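Local coordinates for protein disulfide isomerase (Pseudomonas aeruginosa, PDB 4N30) that probably acts as a thioredoxin-fold thiol-disulfide oxidoreductase of the DsbA subfamily, in the machinery that introduces disulfide bonds into proteins, at residues Ala44-Tyr49 with Leu108-Gly113; Ala54-Asn59 with Ser210-Leu215; Lys77-Ser82 with Thr206-Ala211; Leu88-Leu93 with Lys119-Ala124. All blocks are in the same frame, centred on the assembly; numbering follows the deposited sequence. Where two conformers were deposited one is given.

Three contacts join helices to one mixed sheet or its lead-in turn, and interaction 3 pairs two helices lying on it. Interactions 1 and 4, centres about 5 Å apart, join helix 99-131 to the turn leading into strand 48-49 and to the neighbouring strand 86-92; Tyr49 N lies 2.8 Å from Leu88 O. Interactions 2 and 3, centres about 9 Å apart, share helix 205-216, and Ile58 CD1 lies 4.0 Å from Trp79 CZ3. Helix 67-81 links the two groups, with Lys77 CG 3.7 Å from Leu88 CD2. A CxxC sequence, Cys66 to Cys69, starting that helix is consistent with a thioredoxin-type redox site; Trp90 of interaction 4 lies near it without touching.

Interaction 1 of 4, residues Ala44-Tyr49 with Leu108-Gly113; sequences ANHSLY and LVECAG
His46 holds its ring between the backbone N and the carbonyl carbon (chi1 57°), while Glu110 bends at chi2 (-64°); together these torsions bring imidazole and carboxylate beside each other, although the first bond of the Glu110 side chain does not point at His46. The two side chains cross at about a right angle, their flat groups turned 65° apart. The model's close approach of the ring to Glu110 OE1 is doubtful, since the imidazole is probably modelled turned over. His46 CB rests 3.9 Å from CA of Gly113, where the helix offers no side chain and the loop can lie close to its backbone. A type I turn from Asn45 to Leu48, closed by Leu48 N to Asn45 O at 3.1 Å, presents His46 to the helix. One residue after Glu110, Cys111 forms the disulfide to Cys157. Glu110 OE2 is hydrogen-bonded to His92 NE2, which satisfies one oxygen of the buried carboxylate and would probably favour its charged form, while the role of His46 stays doubtful.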
loop_
_atom_site.group_PDB
_atom_site.type_symbol
_atom_site.label_atom_id
_atom_site.label_comp_id
_atom_site.label_asym_id
_atom_site.label_seq_id
_atom_site.Cartn_x
_atom_site.Cartn_y
_atom_site.Cartn_z
ATOM N N ALA A 44 -3.144 -10.927 4.739
ATOM C CA ALA A 44 -3.512 -9.969 3.708
ATOM C C ALA A 44 -4.114 -10.734 2.509
ATOM O O ALA A 44 -3.683 -11.829 2.120
ATOM C CB ALA A 44 -2.290 -9.154 3.266
ATOM N N ASN A 45 -5.098 -10.086 1.940
ATOM C CA ASN A 45 -5.691 -10.606 0.733
ATOM C C ASN A 45 -5.791 -9.457 -0.271
ATOM O O ASN A 45 -4.962 -9.337 -1.166
ATOM C CB ASN A 45 -6.997 -11.320 1.027
ATOM C CG ASN A 45 -7.651 -11.850 -0.207
ATOM O OD1 ASN A 45 -7.284 -11.537 -1.321
ATOM N ND2 ASN A 45 -8.621 -12.747 -0.021
ATOM N N HIS A 46 -6.789 -8.576 -0.110
ATOM C CA HIS A 46 -6.991 -7.558 -1.112
ATOM C C HIS A 46 -5.803 -6.563 -1.165
ATOM O O HIS A 46 -5.583 -6.047 -2.228
ATOM C CB HIS A 46 -8.289 -6.761 -0.914
ATOM C CG HIS A 46 -8.434 -6.084 0.398
ATOM N ND1 HIS A 46 -8.162 -4.752 0.626
ATOM C CD2 HIS A 46 -8.887 -6.594 1.640
ATOM C CE1 HIS A 46 -8.463 -4.444 1.934
ATOM N NE2 HIS A 46 -8.905 -5.579 2.551
ATOM N N SER A 47 -5.097 -6.388 -0.043
ATOM C CA SER A 47 -3.953 -5.469 -0.038
ATOM C C SER A 47 -2.634 -6.115 -0.426
ATOM O O SER A 47 -1.582 -5.413 -0.357
ATOM C CB SER A 47 -3.885 -4.804 1.361
ATOM O OG SER A 47 -3.657 -5.793 2.352
ATOM N N LEU A 48 -2.633 -7.374 -0.813
ATOM C CA LEU A 48 -1.445 -8.214 -1.132
ATOM C C LEU A 48 -1.244 -8.245 -2.625
ATOM O O LEU A 48 -2.210 -8.486 -3.366
ATOM C CB LEU A 48 -1.711 -9.698 -0.769
ATOM C CG LEU A 48 -0.644 -10.714 -1.253
ATOM C CD1 LEU A 48 0.717 -10.483 -0.616
ATOM C CD2 LEU A 48 -1.130 -12.118 -0.966
ATOM N N TYR A 49 -0.005 -8.017 -3.109
ATOM C CA TYR A 49 0.357 -8.191 -4.504
ATOM C C TYR A 49 1.482 -9.177 -4.519
ATOM O O TYR A 49 2.492 -9.037 -3.818
ATOM C CB TYR A 49 0.799 -6.839 -5.078
ATOM C CG TYR A 49 1.122 -6.914 -6.529
ATOM C CD1 TYR A 49 0.102 -6.936 -7.507
ATOM C CD2 TYR A 49 2.448 -7.044 -6.947
ATOM C CE1 TYR A 49 0.464 -7.091 -8.862
ATOM C CE2 TYR A 49 2.830 -7.219 -8.302
ATOM C CZ TYR A 49 1.772 -7.219 -9.208
ATOM O OH TYR A 49 2.046 -7.374 -10.544
ATOM N N LEU A 108 -11.518 4.718 -0.475
ATOM C CA LEU A 108 -11.978 4.244 -1.767
ATOM C C LEU A 108 -11.268 2.937 -2.113
ATOM O O LEU A 108 -11.939 1.962 -2.549
ATOM C CB LEU A 108 -11.709 5.232 -2.893
ATOM C CG LEU A 108 -12.608 6.414 -2.877
ATOM C CD1 LEU A 108 -12.127 7.393 -3.944
ATOM C CD2 LEU A 108 -14.050 6.019 -3.114
ATOM N N VAL A 109 -9.964 2.821 -1.831
ATOM C CA VAL A 109 -9.276 1.617 -2.294
ATOM C C VAL A 109 -9.688 0.395 -1.370
ATOM O O VAL A 109 -9.825 -0.754 -1.843
ATOM C CB VAL A 109 -7.747 1.700 -2.459
ATOM C CG1 VAL A 109 -7.394 2.739 -3.496
ATOM C CG2 VAL A 109 -7.034 1.946 -1.140
ATOM N N GLU A 110 -9.889 0.643 -0.063
ATOM C CA GLU A 110 -10.395 -0.451 0.809
ATOM C C GLU A 110 -11.776 -0.878 0.304
ATOM O O GLU A 110 -12.071 -2.109 0.265
ATOM C CB GLU A 110 -10.479 -0.002 2.257
ATOM C CG GLU A 110 -9.127 0.289 2.936
ATOM C CD GLU A 110 -8.293 -1.003 3.033
ATOM O OE1 GLU A 110 -8.874 -2.093 3.226
ATOM O OE2 GLU A 110 -7.112 -1.016 2.659
ATOM N N CYS A 111 -12.623 0.100 -0.034
ATOM C CA CYS A 111 -13.985 -0.252 -0.490
ATOM C C CYS A 111 -13.917 -0.966 -1.785
ATOM O O CYS A 111 -14.818 -1.833 -2.059
ATOM C CB CYS A 111 -14.773 1.072 -0.485
ATOM S SG CYS A 111 -15.146 1.649 1.150
ATOM N N ALA A 112 -12.950 -0.709 -2.668
ATOM C CA ALA A 112 -12.741 -1.469 -3.872
ATOM C C ALA A 112 -12.355 -2.874 -3.571
ATOM O O ALA A 112 -12.886 -3.852 -4.295
ATOM C CB ALA A 112 -11.694 -0.786 -4.760
ATOM N N GLY A 113 -11.513 -3.082 -2.604
ATOM C CA GLY A 113 -11.165 -4.419 -2.150
ATOM C C GLY A 113 -12.386 -5.225 -1.721
ATOM O O GLY A 113 -12.452 -6.436 -1.939
#

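Interaction 2 of 4, residues Ala54-Asn59 with Ser210-Leu215; sequences ARWTIN and SAIDWL
Trp56 reaches from strand 56-62, inside the central sheet of the thioredoxin fold, to Ile212 and Leu215 on the C-terminal helix 205-216. Its CB points at the helix; chi1 of -71° sets CG beside the backbone N, and chi2 of -76° turns the face of the indole to Ile212. Along the pyrrole side, CD1 is first to find a partner, Leu215 CD1 at 4.1 Å; these two side chains run antiparallel as they pass. NE1, next round the ring, makes a weak hydrogen bond to Asp190 OD2, the same oxygen that takes a salt bridge from Arg55 NH2. At the ring fusion CE2 comes 3.5 Å from Ile212 CG2, the methyl branch that carries the contact. This methyl sits over the six-membered ring, 3.7 Å from its centroid and 18° off the normal, a CH-pi interaction. Farther out, CZ2 and the tip atom CH2 lie under the same methyl at 3.8 Å and 4.1 Å from Ile212 CG2. The indole is clasped from behind as well, because its preceding neighbour folds back across the opposite face. There Arg55 CG stands 3.5 Å above the ring plane, and the guanidinium of Arg55 lays one of its own faces over Trp56 CZ2.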
loop_
_atom_site.group_PDB
_atom_site.type_symbol
_atom_site.label_atom_id
_atom_site.label_comp_id
_atom_site.label_asym_id
_atom_site.label_seq_id
_atom_site.Cartn_x
_atom_site.Cartn_y
_atom_site.Cartn_z
ATOM N N ALA A 54 5.075 -16.003 -0.285
ATOM C CA ALA A 54 6.425 -15.453 -0.401
ATOM C C ALA A 54 7.124 -15.410 0.976
ATOM O O ALA A 54 6.563 -15.058 2.015
ATOM C CB ALA A 54 6.398 -14.060 -1.051
ATOM N N ARG A 55 8.410 -15.762 0.862
ATOM C CA ARG A 55 9.277 -15.697 2.032
ATOM C C ARG A 55 9.393 -14.232 2.629
ATOM O O ARG A 55 9.352 -14.113 3.861
ATOM C CB ARG A 55 10.676 -16.217 1.706
ATOM C CG ARG A 55 11.648 -15.925 2.828
ATOM C CD ARG A 55 12.007 -17.008 3.706
ATOM N NE ARG A 55 13.116 -16.572 4.583
ATOM C CZ ARG A 55 14.361 -17.060 4.643
ATOM N NH1 ARG A 55 14.784 -17.978 3.766
ATOM N NH2 ARG A 55 15.181 -16.586 5.592
ATOM N N TRP A 56 9.567 -13.205 1.778
ATOM C CA TRP A 56 9.744 -11.847 2.350
ATOM C C TRP A 56 8.566 -11.047 1.886
ATOM O O TRP A 56 8.062 -11.194 0.749
ATOM C CB TRP A 56 11.008 -11.217 1.771
ATOM C CG TRP A 56 12.228 -11.917 2.333
ATOM C CD1 TRP A 56 12.774 -11.800 3.559
ATOM C CD2 TRP A 56 12.997 -12.896 1.617
ATOM N NE1 TRP A 56 13.911 -12.647 3.683
ATOM C CE2 TRP A 56 14.070 -13.323 2.513
ATOM C CE3 TRP A 56 12.962 -13.429 0.317
ATOM C CZ2 TRP A 56 15.022 -14.282 2.145
ATOM C CZ3 TRP A 56 13.999 -14.345 -0.069
ATOM C CH2 TRP A 56 14.985 -14.752 0.851
ATOM N N THR A 57 8.111 -10.155 2.752
ATOM C CA THR A 57 6.992 -9.236 2.418
ATOM C C THR A 57 7.530 -7.803 2.539
ATOM O O THR A 57 8.057 -7.418 3.608
ATOM C CB THR A 57 5.927 -9.366 3.422
ATOM O OG1 THR A 57 5.247 -10.627 3.207
ATOM C CG2 THR A 57 4.785 -8.235 3.278
ATOM N N ILE A 58 7.373 -7.039 1.465
ATOM C CA ILE A 58 7.626 -5.575 1.486
ATOM C C ILE A 58 6.344 -4.864 1.883
ATOM O O ILE A 58 5.343 -4.943 1.086
ATOM C CB ILE A 58 8.075 -5.059 0.141
ATOM C CG1 ILE A 58 9.408 -5.710 -0.322
ATOM C CG2 ILE A 58 8.190 -3.533 0.159
ATOM C CD1 ILE A 58 9.841 -5.430 -1.765
ATOM N N ASN A 59 6.249 -4.326 3.095
ATOM C CA ASN A 59 5.145 -3.468 3.513
ATOM C C ASN A 59 5.407 -2.059 3.073
ATOM O O ASN A 59 6.427 -1.482 3.501
ATOM C CB ASN A 59 4.982 -3.499 5.048
ATOM C CG ASN A 59 4.552 -4.846 5.521
ATOM O OD1 ASN A 59 3.360 -5.157 5.523
ATOM N ND2 ASN A 59 5.526 -5.682 5.899
ATOM N N SER A 210 20.129 -5.516 -0.690
ATOM C CA SER A 210 20.950 -5.441 0.514
ATOM C C SER A 210 20.183 -5.490 1.825
ATOM O O SER A 210 20.673 -6.012 2.815
ATOM C CB SER A 210 21.921 -4.249 0.476
ATOM O OG SER A 210 21.289 -2.997 0.443
ATOM N N ALA A 211 18.958 -4.996 1.801
ATOM C CA ALA A 211 18.089 -5.131 3.020
ATOM C C ALA A 211 17.732 -6.590 3.233
ATOM O O ALA A 211 17.739 -6.997 4.403
ATOM C CB ALA A 211 16.802 -4.305 2.748
ATOM N N ILE A 212 17.403 -7.312 2.141
ATOM C CA ILE A 212 17.023 -8.738 2.367
ATOM C C ILE A 212 18.293 -9.512 2.826
ATOM O O ILE A 212 18.228 -10.390 3.679
ATOM C CB ILE A 212 16.358 -9.303 1.094
ATOM C CG1 ILE A 212 14.962 -8.655 0.979
ATOM C CG2 ILE A 212 16.227 -10.840 1.205
ATOM C CD1 ILE A 212 14.346 -8.933 -0.380
ATOM N N ASP A 213 19.461 -9.184 2.257
ATOM C CA ASP A 213 20.717 -9.771 2.674
ATOM C C ASP A 213 20.967 -9.469 4.149
ATOM O O ASP A 213 21.428 -10.334 4.901
ATOM C CB ASP A 213 21.808 -9.250 1.761
ATOM C CG ASP A 213 23.152 -9.722 2.114
ATOM O OD1 ASP A 213 23.616 -10.705 1.551
ATOM O OD2 ASP A 213 23.855 -9.027 2.904
ATOM N N TRP A 214 20.680 -8.227 4.567
ATOM C CA TRP A 214 20.822 -7.927 5.998
ATOM C C TRP A 214 19.894 -8.772 6.888
ATOM O O TRP A 214 20.309 -9.264 7.950
ATOM C CB TRP A 214 20.557 -6.429 6.179
ATOM C CG TRP A 214 20.705 -5.951 7.608
ATOM C CD1 TRP A 214 21.855 -5.339 8.148
ATOM C CD2 TRP A 214 19.702 -5.891 8.629
ATOM N NE1 TRP A 214 21.610 -4.957 9.467
ATOM C CE2 TRP A 214 20.328 -5.315 9.802
ATOM C CE3 TRP A 214 18.374 -6.325 8.699
ATOM C CZ2 TRP A 214 19.639 -5.062 10.990
ATOM C CZ3 TRP A 214 17.661 -6.093 9.943
ATOM C CH2 TRP A 214 18.292 -5.478 11.033
ATOM N N LEU A 215 18.681 -9.032 6.397
ATOM C CA LEU A 215 17.764 -9.884 7.154
ATOM C C LEU A 215 18.268 -11.340 7.224
ATOM O O LEU A 215 18.117 -11.979 8.293
ATOM C CB LEU A 215 16.389 -9.845 6.509
ATOM C CG LEU A 215 15.586 -8.554 6.635
ATOM C CD1 LEU A 215 14.352 -8.674 5.719
ATOM C CD2 LEU A 215 15.154 -8.317 8.071
#

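Interaction 3 of 4, residues Lys77-Ser82 with Thr206-Ala211; sequences KRWVDS and TTLLSA
Trp79 and Leu208 carry the CH-pi part of the contact. They reach toward each other from their two helices, and Leu208 CD1 settles over one face of the indole, 3.9 Å from the centroid of the six-membered ring and 15° off its normal. Trp79 extends its ring toward the other helix with CG anti to the backbone nitrogen (chi1 -172°). The nearest ring atom, CD2, is 3.7 Å from Leu208 CD1. Apolar packing at the rim adds a second leucine: Leu209 crosses the indole at a slant and brings CD2 to the ring edge, near its plane, 4.1 Å from Trp79 CZ2. Helix 67-81 and the C-terminal helix 205-216 thus lie side by side on one face of the thioredoxin-fold sheet, where Trp79 packs on Val86 and Leu208 on Leu186 and Ile188. The hydrogen bonds near the contact belong to the helices and their ends rather than running between the two segments. Ser210 OG turns back to Thr206 O at 2.9 Å, tilted 24° from the carbonyl plane, while Ser210 N reaches the same oxygen from the opposite face, giving it two donors. On the other helix, Ser82 OG makes a weak bond to Trp79 O at 3.3 Å. That carbonyl also bonds to His83 ND1, and the imidazole of His83 stacks on the Trp79 ring.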
loop_
_atom_site.group_PDB
_atom_site.type_symbol
_atom_site.label_atom_id
_atom_site.label_comp_id
_atom_site.label_asym_id
_atom_site.label_seq_id
_atom_site.Cartn_x
_atom_site.Cartn_y
_atom_site.Cartn_z
ATOM N N LYS A 77 5.997 -2.919 -7.912
ATOM C CA LYS A 77 5.213 -4.064 -8.341
ATOM C C LYS A 77 5.991 -4.840 -9.471
ATOM O O LYS A 77 5.966 -6.075 -9.435
ATOM C CB LYS A 77 3.880 -3.583 -8.851
ATOM C CG LYS A 77 2.942 -3.058 -7.728
ATOM C CD LYS A 77 1.661 -2.397 -8.268
ATOM C CE LYS A 77 0.799 -3.446 -8.874
ATOM N NZ LYS A 77 -0.267 -2.824 -9.691
ATOM N N ARG A 78 6.633 -4.131 -10.385
ATOM C CA ARG A 78 7.462 -4.783 -11.422
ATOM C C ARG A 78 8.530 -5.638 -10.759
ATOM O O ARG A 78 8.778 -6.827 -11.116
ATOM C CB ARG A 78 8.076 -3.670 -12.271
ATOM C CG ARG A 78 8.514 -4.168 -13.638
ATOM C CD ARG A 78 8.917 -3.103 -14.654
ATOM N NE ARG A 78 10.359 -3.215 -14.874
ATOM C CZ ARG A 78 11.018 -4.364 -14.779
ATOM N NH1 ARG A 78 10.341 -5.474 -14.549
ATOM N NH2 ARG A 78 12.336 -4.414 -14.939
ATOM N N TRP A 79 9.204 -5.045 -9.788
ATOM C CA TRP A 79 10.264 -5.762 -9.121
ATOM C C TRP A 79 9.698 -7.022 -8.475
ATOM O O TRP A 79 10.321 -8.123 -8.531
ATOM C CB TRP A 79 11.044 -4.825 -8.175
ATOM C CG TRP A 79 12.266 -5.475 -7.609
ATOM C CD1 TRP A 79 13.561 -5.315 -8.125
ATOM C CD2 TRP A 79 12.422 -6.239 -6.391
ATOM N NE1 TRP A 79 14.422 -5.991 -7.295
ATOM C CE2 TRP A 79 13.812 -6.591 -6.277
ATOM C CE3 TRP A 79 11.537 -6.735 -5.441
ATOM C CZ2 TRP A 79 14.324 -7.355 -5.262
ATOM C CZ3 TRP A 79 12.037 -7.505 -4.390
ATOM C CH2 TRP A 79 13.392 -7.831 -4.306
ATOM N N VAL A 80 8.553 -6.940 -7.832
ATOM C CA VAL A 80 7.969 -8.107 -7.205
ATOM C C VAL A 80 7.587 -9.150 -8.258
ATOM O O VAL A 80 7.808 -10.356 -8.040
ATOM C CB VAL A 80 6.753 -7.621 -6.367
ATOM C CG1 VAL A 80 5.839 -8.810 -6.096
ATOM C CG2 VAL A 80 7.196 -6.952 -5.075
ATOM N N ASP A 81 7.159 -8.712 -9.427
ATOM C CA ASP A 81 6.864 -9.651 -10.567
ATOM C C ASP A 81 8.052 -10.500 -10.931
ATOM O O ASP A 81 7.866 -11.690 -11.253
ATOM C CB ASP A 81 6.454 -8.883 -11.803
ATOM C CG ASP A 81 5.069 -8.274 -11.690
ATOM O OD1 ASP A 81 4.234 -8.640 -10.821
ATOM O OD2 ASP A 81 4.787 -7.418 -12.535
ATOM N N SER A 82 9.249 -9.937 -10.847
ATOM C CA SER A 82 10.417 -10.681 -11.225
ATOM C C SER A 82 11.118 -11.332 -10.048
ATOM O O SER A 82 12.168 -11.954 -10.298
ATOM C CB SER A 82 11.361 -9.853 -12.070
ATOM O OG SER A 82 11.937 -8.814 -11.322
ATOM N N THR A 206 19.287 -2.210 -5.485
ATOM C CA THR A 206 20.445 -2.485 -4.652
ATOM C C THR A 206 20.057 -2.414 -3.160
ATOM O O THR A 206 20.500 -3.176 -2.294
ATOM C CB THR A 206 21.569 -1.544 -4.934
ATOM O OG1 THR A 206 21.785 -1.629 -6.359
ATOM C CG2 THR A 206 22.822 -1.887 -4.097
ATOM N N THR A 207 19.269 -1.383 -2.831
ATOM C CA THR A 207 18.727 -1.189 -1.507
ATOM C C THR A 207 17.853 -2.393 -1.094
ATOM O O THR A 207 18.004 -2.914 0.037
ATOM C CB THR A 207 18.022 0.160 -1.419
ATOM O OG1 THR A 207 19.011 1.176 -1.751
ATOM C CG2 THR A 207 17.488 0.356 -0.002
ATOM N N LEU A 208 16.956 -2.842 -1.951
ATOM C CA LEU A 208 16.105 -3.941 -1.615
ATOM C C LEU A 208 16.940 -5.209 -1.380
ATOM O O LEU A 208 16.718 -5.959 -0.427
ATOM C CB LEU A 208 15.074 -4.211 -2.720
ATOM C CG LEU A 208 14.034 -3.094 -2.889
ATOM C CD1 LEU A 208 13.124 -3.398 -4.049
ATOM C CD2 LEU A 208 13.206 -2.825 -1.662
ATOM N N LEU A 209 17.841 -5.493 -2.321
ATOM C CA LEU A 209 18.672 -6.721 -2.198
ATOM C C LEU A 209 19.490 -6.681 -0.968
ATOM O O LEU A 209 19.702 -7.694 -0.273
ATOM C CB LEU A 209 19.611 -6.880 -3.426
ATOM C CG LEU A 209 18.867 -7.202 -4.731
ATOM C CD1 LEU A 209 19.814 -7.061 -5.924
ATOM C CD2 LEU A 209 18.223 -8.575 -4.623
ATOM N N SER A 210 20.129 -5.516 -0.690
ATOM C CA SER A 210 20.950 -5.441 0.514
ATOM C C SER A 210 20.183 -5.490 1.825
ATOM O O SER A 210 20.673 -6.012 2.815
ATOM C CB SER A 210 21.921 -4.249 0.476
ATOM O OG SER A 210 21.289 -2.997 0.443
ATOM N N ALA A 211 18.958 -4.996 1.801
ATOM C CA ALA A 211 18.089 -5.131 3.020
ATOM C C ALA A 211 17.732 -6.590 3.233
ATOM O O ALA A 211 17.739 -6.997 4.403
ATOM C CB ALA A 211 16.802 -4.305 2.748
#

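Interaction 4 of 4, residues Leu88-Leu93 with Lys119-Ala124; sequences LVWRHL and KAFWSA
Phe121 is the first of residues 119-124 to touch the strand, meeting Trp90 at about a right angle. Its far edge is turned to the face of the indole in an offset edge-to-face pair: the phenyl centroid and that of the five-membered ring are 5.5 Å apart, with planes at 75°. Phe121 CE2 also lies 3.8 Å from Trp90 CB. Trp122 follows; chi1 of -70° swings its indole off the helix toward the strand. Its outer atom CH2 fits between two strand residues, 3.8 Å from Leu88 CD2 and 3.8 Å from Trp90 CB. Phe121 CD2 stands 3.6 Å above one face of the Trp122 ring, toward its rim, bracing it. Trp122 NE1 makes a weak hydrogen bond to Leu48 O on the edge strand. The axes of strand 88-92 and helix 119-124 pass 11.3 Å apart at 62°, leaving room for this buried aromatic layer, which joins helix 99-131, probably part of the helical insertion found in DsbA proteins, to the thioredoxin-fold sheet.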
loop_
_atom_site.group_PDB
_atom_site.type_symbol
_atom_site.label_atom_id
_atom_site.label_comp_id
_atom_site.label_asym_id
_atom_site.label_seq_id
_atom_site.Cartn_x
_atom_site.Cartn_y
_atom_site.Cartn_z
ATOM N N LEU A 88 4.248 -7.982 -1.763
ATOM C CA LEU A 88 4.069 -6.543 -1.462
ATOM C C LEU A 88 2.748 -6.348 -0.781
ATOM O O LEU A 88 1.713 -6.883 -1.271
ATOM C CB LEU A 88 4.088 -5.757 -2.838
ATOM C CG LEU A 88 3.656 -4.305 -2.761
ATOM C CD1 LEU A 88 4.661 -3.454 -1.954
ATOM C CD2 LEU A 88 3.641 -3.715 -4.156
ATOM N N VAL A 89 2.723 -5.662 0.359
ATOM C CA VAL A 89 1.480 -5.309 1.013
ATOM C C VAL A 89 1.356 -3.845 1.155
ATOM O O VAL A 89 2.327 -3.176 1.658
ATOM C CB VAL A 89 1.353 -6.018 2.400
ATOM C CG1 VAL A 89 0.109 -5.529 3.108
ATOM C CG2 VAL A 89 1.328 -7.553 2.196
ATOM N N TRP A 90 0.292 -3.229 0.626
ATOM C CA TRP A 90 0.109 -1.795 0.758
ATOM C C TRP A 90 -0.286 -1.505 2.193
ATOM O O TRP A 90 -1.292 -2.126 2.648
ATOM C CB TRP A 90 -1.014 -1.346 -0.172
ATOM C CG TRP A 90 -1.393 0.129 -0.082
ATOM C CD1 TRP A 90 -2.237 0.736 0.822
ATOM C CD2 TRP A 90 -0.918 1.202 -0.934
ATOM N NE1 TRP A 90 -2.357 2.046 0.552
ATOM C CE2 TRP A 90 -1.593 2.383 -0.511
ATOM C CE3 TRP A 90 -0.072 1.225 -2.058
ATOM C CZ2 TRP A 90 -1.406 3.607 -1.151
ATOM C CZ3 TRP A 90 0.075 2.445 -2.711
ATOM C CH2 TRP A 90 -0.592 3.605 -2.242
ATOM N N ARG A 91 0.336 -0.559 2.854
ATOM C CA ARG A 91 -0.088 -0.097 4.165
ATOM C C ARG A 91 -0.404 1.366 4.060
ATOM O O ARG A 91 0.314 2.166 3.469
ATOM C CB ARG A 91 1.055 -0.324 5.181
ATOM C CG ARG A 91 1.584 -1.767 5.269
ATOM C CD ARG A 91 0.537 -2.803 5.575
ATOM N NE ARG A 91 0.222 -2.587 6.926
ATOM C CZ ARG A 91 0.893 -3.082 7.981
ATOM N NH1 ARG A 91 1.982 -3.833 7.846
ATOM N NH2 ARG A 91 0.480 -2.747 9.203
ATOM N N HIS A 92 -1.465 1.832 4.709
ATOM C CA HIS A 92 -1.897 3.223 4.588
ATOM C C HIS A 92 -1.124 4.134 5.434
ATOM O O HIS A 92 -1.123 3.992 6.692
ATOM C CB HIS A 92 -3.397 3.328 4.904
ATOM C CG HIS A 92 -4.229 2.611 3.955
ATOM N ND1 HIS A 92 -4.473 3.059 2.691
ATOM C CD2 HIS A 92 -4.966 1.431 4.122
ATOM C CE1 HIS A 92 -5.290 2.176 2.089
ATOM N NE2 HIS A 92 -5.563 1.163 2.940
ATOM N N LEU A 93 -0.604 5.219 4.826
ATOM C CA LEU A 93 -0.138 6.336 5.573
ATOM C C LEU A 93 -0.411 7.586 4.747
ATOM O O LEU A 93 0.487 8.286 4.338
ATOM C CB LEU A 93 1.333 6.179 5.915
ATOM C CG LEU A 93 1.957 7.268 6.800
ATOM C CD1 LEU A 93 1.230 7.276 8.140
ATOM C CD2 LEU A 93 3.450 7.022 7.009
ATOM N N LYS A 119 -7.536 -7.676 -7.075
ATOM C CA LYS A 119 -7.479 -7.160 -8.386
ATOM C C LYS A 119 -8.122 -5.749 -8.412
ATOM O O LYS A 119 -7.552 -4.786 -8.939
ATOM C CB LYS A 119 -8.222 -8.098 -9.395
ATOM C CG LYS A 119 -8.346 -7.546 -10.833
ATOM C CD LYS A 119 -7.019 -7.626 -11.575
ATOM C CE LYS A 119 -7.000 -6.850 -12.897
ATOM N NZ LYS A 119 -7.525 -7.692 -14.011
ATOM N N ALA A 120 -9.268 -5.602 -7.743
ATOM C CA ALA A 120 -9.921 -4.292 -7.673
ATOM C C ALA A 120 -9.116 -3.284 -6.835
ATOM O O ALA A 120 -9.090 -2.104 -7.203
ATOM C CB ALA A 120 -11.374 -4.401 -7.133
ATOM N N PHE A 121 -8.558 -3.759 -5.749
ATOM C CA PHE A 121 -7.791 -2.905 -4.886
ATOM C C PHE A 121 -6.601 -2.293 -5.640
ATOM O O PHE A 121 -6.449 -1.048 -5.669
ATOM C CB PHE A 121 -7.292 -3.702 -3.667
ATOM C CG PHE A 121 -6.360 -2.947 -2.769
ATOM C CD1 PHE A 121 -6.909 -2.285 -1.694
ATOM C CD2 PHE A 121 -4.984 -2.911 -2.934
ATOM C CE1 PHE A 121 -6.114 -1.597 -0.775
ATOM C CE2 PHE A 121 -4.185 -2.229 -2.003
ATOM C CZ PHE A 121 -4.768 -1.546 -0.955
ATOM N N TRP A 122 -5.824 -3.104 -6.319
ATOM C CA TRP A 122 -4.661 -2.577 -7.016
ATOM C C TRP A 122 -5.016 -1.824 -8.274
ATOM O O TRP A 122 -4.347 -0.845 -8.566
ATOM C CB TRP A 122 -3.655 -3.725 -7.286
ATOM C CG TRP A 122 -3.030 -4.202 -6.034
ATOM C CD1 TRP A 122 -3.371 -5.339 -5.302
ATOM C CD2 TRP A 122 -1.958 -3.592 -5.312
ATOM N NE1 TRP A 122 -2.612 -5.442 -4.158
ATOM C CE2 TRP A 122 -1.700 -4.409 -4.138
ATOM C CE3 TRP A 122 -1.149 -2.416 -5.508
ATOM C CZ2 TRP A 122 -0.744 -4.055 -3.211
ATOM C CZ3 TRP A 122 -0.155 -2.107 -4.578
ATOM C CH2 TRP A 122 0.025 -2.932 -3.423
ATOM N N SER A 123 -6.117 -2.183 -8.913
ATOM C CA SER A 123 -6.602 -1.384 -10.013
ATOM C C SER A 123 -7.076 -0.025 -9.542
ATOM O O SER A 123 -6.846 0.974 -10.244
ATOM C CB SER A 123 -7.710 -2.100 -10.806
ATOM O OG SER A 123 -7.157 -3.189 -11.490
ATOM N N ALA A 124 -7.657 0.056 -8.359
ATOM C CA ALA A 124 -8.181 1.348 -7.827
ATOM C C ALA A 124 -6.963 2.187 -7.463
ATOM O O ALA A 124 -7.000 3.440 -7.578
ATOM C CB ALA A 124 -9.104 1.161 -6.656
#